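Local coordinates for Orf c02003 protein (PDB 2Q00), which is of unknown function but belongs to the archaeal PaREP1/PaREP8 family and folds as a compact, all-helical single chain, at residues Lys113-Ile116 against Phe117-Ser121; Glu16-Lys20 against Gly21-Gln25. All coordinates share one frame; numbering follows the deposited sequence.

Contact 1. Residues Lys113-Ile116 against Phe117-Ser121; sequences KLVI and FAVNS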
loop_
_atom_site.group_PDB
_atom_site.type_symbol
_atom_site.label_atom_id
_atom_site.label_comp_id
_atom_site.label_asym_id
_atom_site.label_seq_id
_atom_site.Cartn_x
_atom_site.Cartn_y
_atom_site.Cartn_z
ATOM N N LYS A 113 7.064 -3.863 3.544
ATOM C CA LYS A 113 7.787 -4.633 2.539
ATOM C C LYS A 113 7.399 -4.167 1.142
ATOM O O LYS A 113 8.208 -4.139 0.220
ATOM C CB LYS A 113 7.461 -6.126 2.711
ATOM C CG LYS A 113 8.451 -7.084 2.058
ATOM C CD LYS A 113 8.264 -8.516 2.589
ATOM C CE LYS A 113 9.254 -9.507 1.977
ATOM N NZ LYS A 113 8.970 -10.899 2.439
ATOM N N LEU A 114 6.141 -3.802 0.996
ATOM C CA LEU A 114 5.650 -3.348 -0.285
ATOM C C LEU A 114 6.252 -1.986 -0.586
ATOM O O LEU A 114 6.730 -1.729 -1.688
ATOM C CB LEU A 114 4.126 -3.257 -0.230
ATOM C CG LEU A 114 3.402 -2.802 -1.483
ATOM C CD1 LEU A 114 3.880 -3.596 -2.692
ATOM C CD2 LEU A 114 1.909 -2.964 -1.258
ATOM N N VAL A 115 6.237 -1.120 0.414
ATOM C CA VAL A 115 6.758 0.222 0.251
ATOM C C VAL A 115 8.210 0.194 -0.204
ATOM O O VAL A 115 8.567 0.853 -1.181
ATOM C CB VAL A 115 6.635 1.022 1.566
ATOM C CG1 VAL A 115 7.326 2.362 1.440
ATOM C CG2 VAL A 115 5.163 1.225 1.903
ATOM N N ILE A 116 9.036 -0.590 0.486
ATOM C CA ILE A 116 10.449 -0.671 0.143
ATOM C C ILE A 116 10.675 -1.279 -1.233
ATOM O O ILE A 116 11.588 -0.875 -1.941
ATOM C CB ILE A 116 11.238 -1.467 1.194
ATOM C CG1 ILE A 116 10.759 -2.915 1.216
ATOM C CG2 ILE A 116 11.065 -0.814 2.573
ATOM C CD1 ILE A 116 11.609 -3.836 2.082
ATOM N N PHE A 117 9.852 -2.241 -1.625
ATOM C CA PHE A 117 10.014 -2.823 -2.944
ATOM C C PHE A 117 9.901 -1.696 -3.960
ATOM O O PHE A 117 10.707 -1.602 -4.883
ATOM C CB PHE A 117 8.941 -3.882 -3.229
ATOM C CG PHE A 117 9.239 -5.237 -2.635
ATOM C CD1 PHE A 117 10.524 -5.779 -2.705
ATOM C CD2 PHE A 117 8.221 -5.994 -2.047
ATOM C CE1 PHE A 117 10.791 -7.057 -2.199
ATOM C CE2 PHE A 117 8.476 -7.267 -1.542
ATOM C CZ PHE A 117 9.759 -7.805 -1.615
ATOM N N ALA A 118 8.899 -0.842 -3.777
ATOM C CA ALA A 118 8.686 0.279 -4.679
ATOM C C ALA A 118 9.918 1.175 -4.700
ATOM O O ALA A 118 10.561 1.365 -5.736
ATOM C CB ALA A 118 7.473 1.074 -4.242
ATOM N N VAL A 119 10.244 1.717 -3.534
ATOM C CA VAL A 119 11.397 2.582 -3.383
ATOM C C VAL A 119 12.624 2.016 -4.101
ATOM O O VAL A 119 13.436 2.765 -4.652
ATOM C CB VAL A 119 11.720 2.767 -1.900
ATOM C CG1 VAL A 119 12.971 3.608 -1.742
ATOM C CG2 VAL A 119 10.549 3.433 -1.212
ATOM N N ASN A 120 12.748 0.693 -4.101
ATOM C CA ASN A 120 13.877 0.040 -4.749
ATOM C C ASN A 120 13.765 0.011 -6.262
ATOM O O ASN A 120 14.769 0.127 -6.961
ATOM C CB ASN A 120 14.035 -1.381 -4.220
ATOM C CG ASN A 120 14.775 -1.421 -2.905
ATOM O OD1 ASN A 120 14.581 -0.559 -2.044
ATOM N ND2 ASN A 120 15.627 -2.426 -2.734
ATOM N N SER A 121 12.548 -0.138 -6.767
ATOM C CA SER A 121 12.350 -0.190 -8.208
ATOM C C SER A 121 12.797 1.112 -8.865
ATOM O O SER A 121 12.963 1.178 -10.081
ATOM C CB SER A 121 10.885 -0.469 -8.545
ATOM O OG SER A 121 10.065 0.638 -8.224
#

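Contact 2. Residues Glu16-Lys20 against Gly21-Gln25; sequences EFLSK and GDLVQ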
loop_
_atom_site.group_PDB
_atom_site.type_symbol
_atom_site.label_atom_id
_atom_site.label_comp_id
_atom_site.label_asym_id
_atom_site.label_seq_id
_atom_site.Cartn_x
_atom_site.Cartn_y
_atom_site.Cartn_z
ATOM N N GLU A 16 3.176 7.063 13.076
ATOM C CA GLU A 16 2.914 8.048 14.126
ATOM C C GLU A 16 1.582 7.790 14.824
ATOM O O GLU A 16 1.514 7.751 16.054
ATOM C CB GLU A 16 2.909 9.472 13.553
ATOM C CG GLU A 16 4.289 10.040 13.231
ATOM C CD GLU A 16 4.245 11.506 12.778
ATOM O OE1 GLU A 16 5.333 12.122 12.674
ATOM O OE2 GLU A 16 3.132 12.038 12.523
ATOM N N PHE A 17 0.526 7.636 14.028
ATOM C CA PHE A 17 -0.814 7.371 14.541
ATOM C C PHE A 17 -0.854 6.102 15.379
ATOM O O PHE A 17 -1.515 6.057 16.421
ATOM C CB PHE A 17 -1.799 7.234 13.382
ATOM C CG PHE A 17 -2.213 8.538 12.786
ATOM C CD1 PHE A 17 -2.821 9.511 13.576
ATOM C CD2 PHE A 17 -2.025 8.786 11.428
ATOM C CE1 PHE A 17 -3.241 10.718 13.028
ATOM C CE2 PHE A 17 -2.440 9.988 10.858
ATOM C CZ PHE A 17 -3.053 10.960 11.658
ATOM N N LEU A 18 -0.149 5.076 14.910
ATOM C CA LEU A 18 -0.090 3.795 15.610
ATOM C C LEU A 18 0.494 4.042 17.008
ATOM O O LEU A 18 -0.080 3.631 18.019
ATOM C CB LEU A 18 0.804 2.824 14.834
ATOM C CG LEU A 18 0.582 1.316 14.997
ATOM C CD1 LEU A 18 1.768 0.554 14.379
ATOM C CD2 LEU A 18 0.433 0.961 16.476
ATOM N N SER A 19 1.629 4.742 17.042
ATOM C CA SER A 19 2.320 5.064 18.287
ATOM C C SER A 19 1.453 5.807 19.279
ATOM O O SER A 19 1.655 5.695 20.481
ATOM C CB SER A 19 3.571 5.901 18.008
ATOM O OG SER A 19 4.573 5.130 17.362
ATOM N N LYS A 20 0.494 6.576 18.778
ATOM C CA LYS A 20 -0.391 7.331 19.652
ATOM C C LYS A 20 -1.704 6.589 19.877
ATOM O O LYS A 20 -2.642 7.140 20.455
ATOM C CB LYS A 20 -0.674 8.715 19.055
ATOM C CG LYS A 20 0.567 9.575 18.861
ATOM C CD LYS A 20 0.241 10.832 18.061
ATOM C CE LYS A 20 1.493 11.626 17.724
ATOM N NZ LYS A 20 2.163 12.159 18.947
ATOM N N GLY A 21 -1.763 5.344 19.413
ATOM C CA GLY A 21 -2.963 4.547 19.578
ATOM C C GLY A 21 -4.104 4.827 18.609
ATOM O O GLY A 21 -5.182 4.249 18.755
ATOM N N ASP A 22 -3.900 5.695 17.621
ATOM C CA ASP A 22 -4.972 5.990 16.666
ATOM C C ASP A 22 -4.959 4.941 15.549
ATOM O O ASP A 22 -4.467 5.193 14.445
ATOM C CB ASP A 22 -4.785 7.391 16.074
ATOM C CG ASP A 22 -6.047 7.911 15.411
ATOM O OD1 ASP A 22 -6.782 7.092 14.809
ATOM O OD2 ASP A 22 -6.304 9.137 15.481
ATOM N N LEU A 23 -5.500 3.764 15.851
ATOM C CA LEU A 23 -5.535 2.649 14.909
ATOM C C LEU A 23 -6.318 2.911 13.625
ATOM O O LEU A 23 -5.901 2.486 12.538
ATOM C CB LEU A 23 -6.091 1.406 15.606
ATOM C CG LEU A 23 -5.242 0.922 16.783
ATOM C CD1 LEU A 23 -6.026 -0.073 17.628
ATOM C CD2 LEU A 23 -3.958 0.301 16.267
ATOM N N VAL A 24 -7.442 3.609 13.752
ATOM C CA VAL A 24 -8.278 3.921 12.600
ATOM C C VAL A 24 -7.532 4.750 11.560
ATOM O O VAL A 24 -7.591 4.475 10.358
ATOM C CB VAL A 24 -9.520 4.703 13.027
ATOM C CG1 VAL A 24 -10.423 4.946 11.826
ATOM C CG2 VAL A 24 -10.257 3.934 14.114
ATOM N N GLN A 25 -6.834 5.776 12.034
ATOM C CA GLN A 25 -6.083 6.660 11.156
ATOM C C GLN A 25 -4.871 5.957 10.569
ATOM O O GLN A 25 -4.607 6.061 9.364
ATOM C CB GLN A 25 -5.657 7.911 11.932
ATOM C CG GLN A 25 -6.728 8.990 11.970
ATOM C CD GLN A 25 -6.819 9.746 10.652
ATOM O OE1 GLN A 25 -5.925 10.524 10.311
ATOM N NE2 GLN A 25 -7.892 9.509 9.898
#

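Contact 1. Residues Lys113-Ile116 against Phe117-Ser121
The ring of Phe117 lies beside the aliphatic chain of Lys113, one helical turn earlier, the two side chains running in the same direction. Phe117 CE2 approaches Lys113 CG to 3.6 Å, and farther out Phe117 CZ comes to 4.0 Å from Lys113 CE, so the methylenes run past the CE2-CZ side of the ring. Lys113 carries its CG anti to the backbone N (chi1 -161°) and is extended beyond it, which brings its methylenes past the ring and its ammonium group beyond it, to a salt bridge with Glu78. At the base of the ring, Lys113 O approaches obliquely, 2.9 Å from Phe117 CD2. Lys113 O also accepts the backbone bond of Phe117 N at 3.1 Å.

The next turn repeats the i to i+4 pattern: Ala118 N bonds to Leu114 O, Val119 N to Val115 O at 3.0 Å and Asn120 N to Ile116 O. The Val119 bond is the straightest of the four (172° at the hydrogen). Beside it Val119 CG2 comes to 3.3 Å from Val115 O, while Val115 CG1 and Val119 CG2 make a looser apolar contact at 4.3 Å. Towards the end of the helix, Ser121 OG turns back to donate to Ala118 O at 2.6 Å, meeting it on a lone pair.

Residues 113-121 face three neighbouring helices. Leu114 and Ala118 pack on Ala37 and Leu40 of helix 23-45, Leu114 also meeting Ile79 and Leu82 of helix 79-95, where Phe117 rests on Leu82 too. Val115 and Val119 turn instead to Glu8 of helix 6-19, with Ile116 and Asn120 exposed to solvent.

Contact 2. Residues Glu16-Lys20 against Gly21-Gln25
Gln25 sets its CB over the centre of the Phe17 ring, 3.5 Å from the centroid and nearly along the ring normal, a CH-pi contact. Beyond CB the glutamine chain bends at chi2 (-77°), which brings OE1 to 3.2 Å from Phe17 CZ with the amide plane almost perpendicular to the ring (88°). Asp22 lies alongside the phenylalanine, pointing the same way, its CB 3.8 Å from Phe17 CD1 and its carboxylate steeply inclined to the ring. On the far side of the turn, Leu18 CD2 meets Leu23 CD2 loosely at 4.4 Å.

These side chains straddle a Schellman motif that ends helix 6-19: Asp22 N bonds to Phe17 O at 2.7 Å and Gly21 N to Leu18 O at 2.8 Å. Gly21 has positive phi (79°), and a CB there would clash with Lys20 O. Asp22 then serves as N-cap of helix 23-45, its OD1 accepting from Gln25 N at 3.1 Å.

An alanine in place of Phe17 would remove the ring under Gln25 CB and beside Asp22, and would probably leave a gap between the two helices and the glutamine chain freer to turn. Two backbone bonds close helix 6-19 and the Asp22 carboxylate caps the start of helix 23-45, all within a few residues, and the negative charge of Asp22 is probably favoured by the amino-terminal end it caps.

How the contacts relate
Contact 2 comes first along the chain, at the turn between helices 6-19 and 23-45; contact 1 follows much later, near the end of helix 101-122. Their centres are 23 Å apart and their nearest atoms about 13 Å, so they do not touch. The same three helices nevertheless connect them. Helix 101-122 meets Leu18 and Leu23 of contact 2 through Val104, Lys105 and Lys108, whereas its residues 113-121 reach Ala7 and Glu8 at the other end of helix 6-19 and the later turns of helix 23-45. Contact 2 is thus the turn joining the first two helices, while contact 1 lies where the last helix packs near the start of one and the later part of the other.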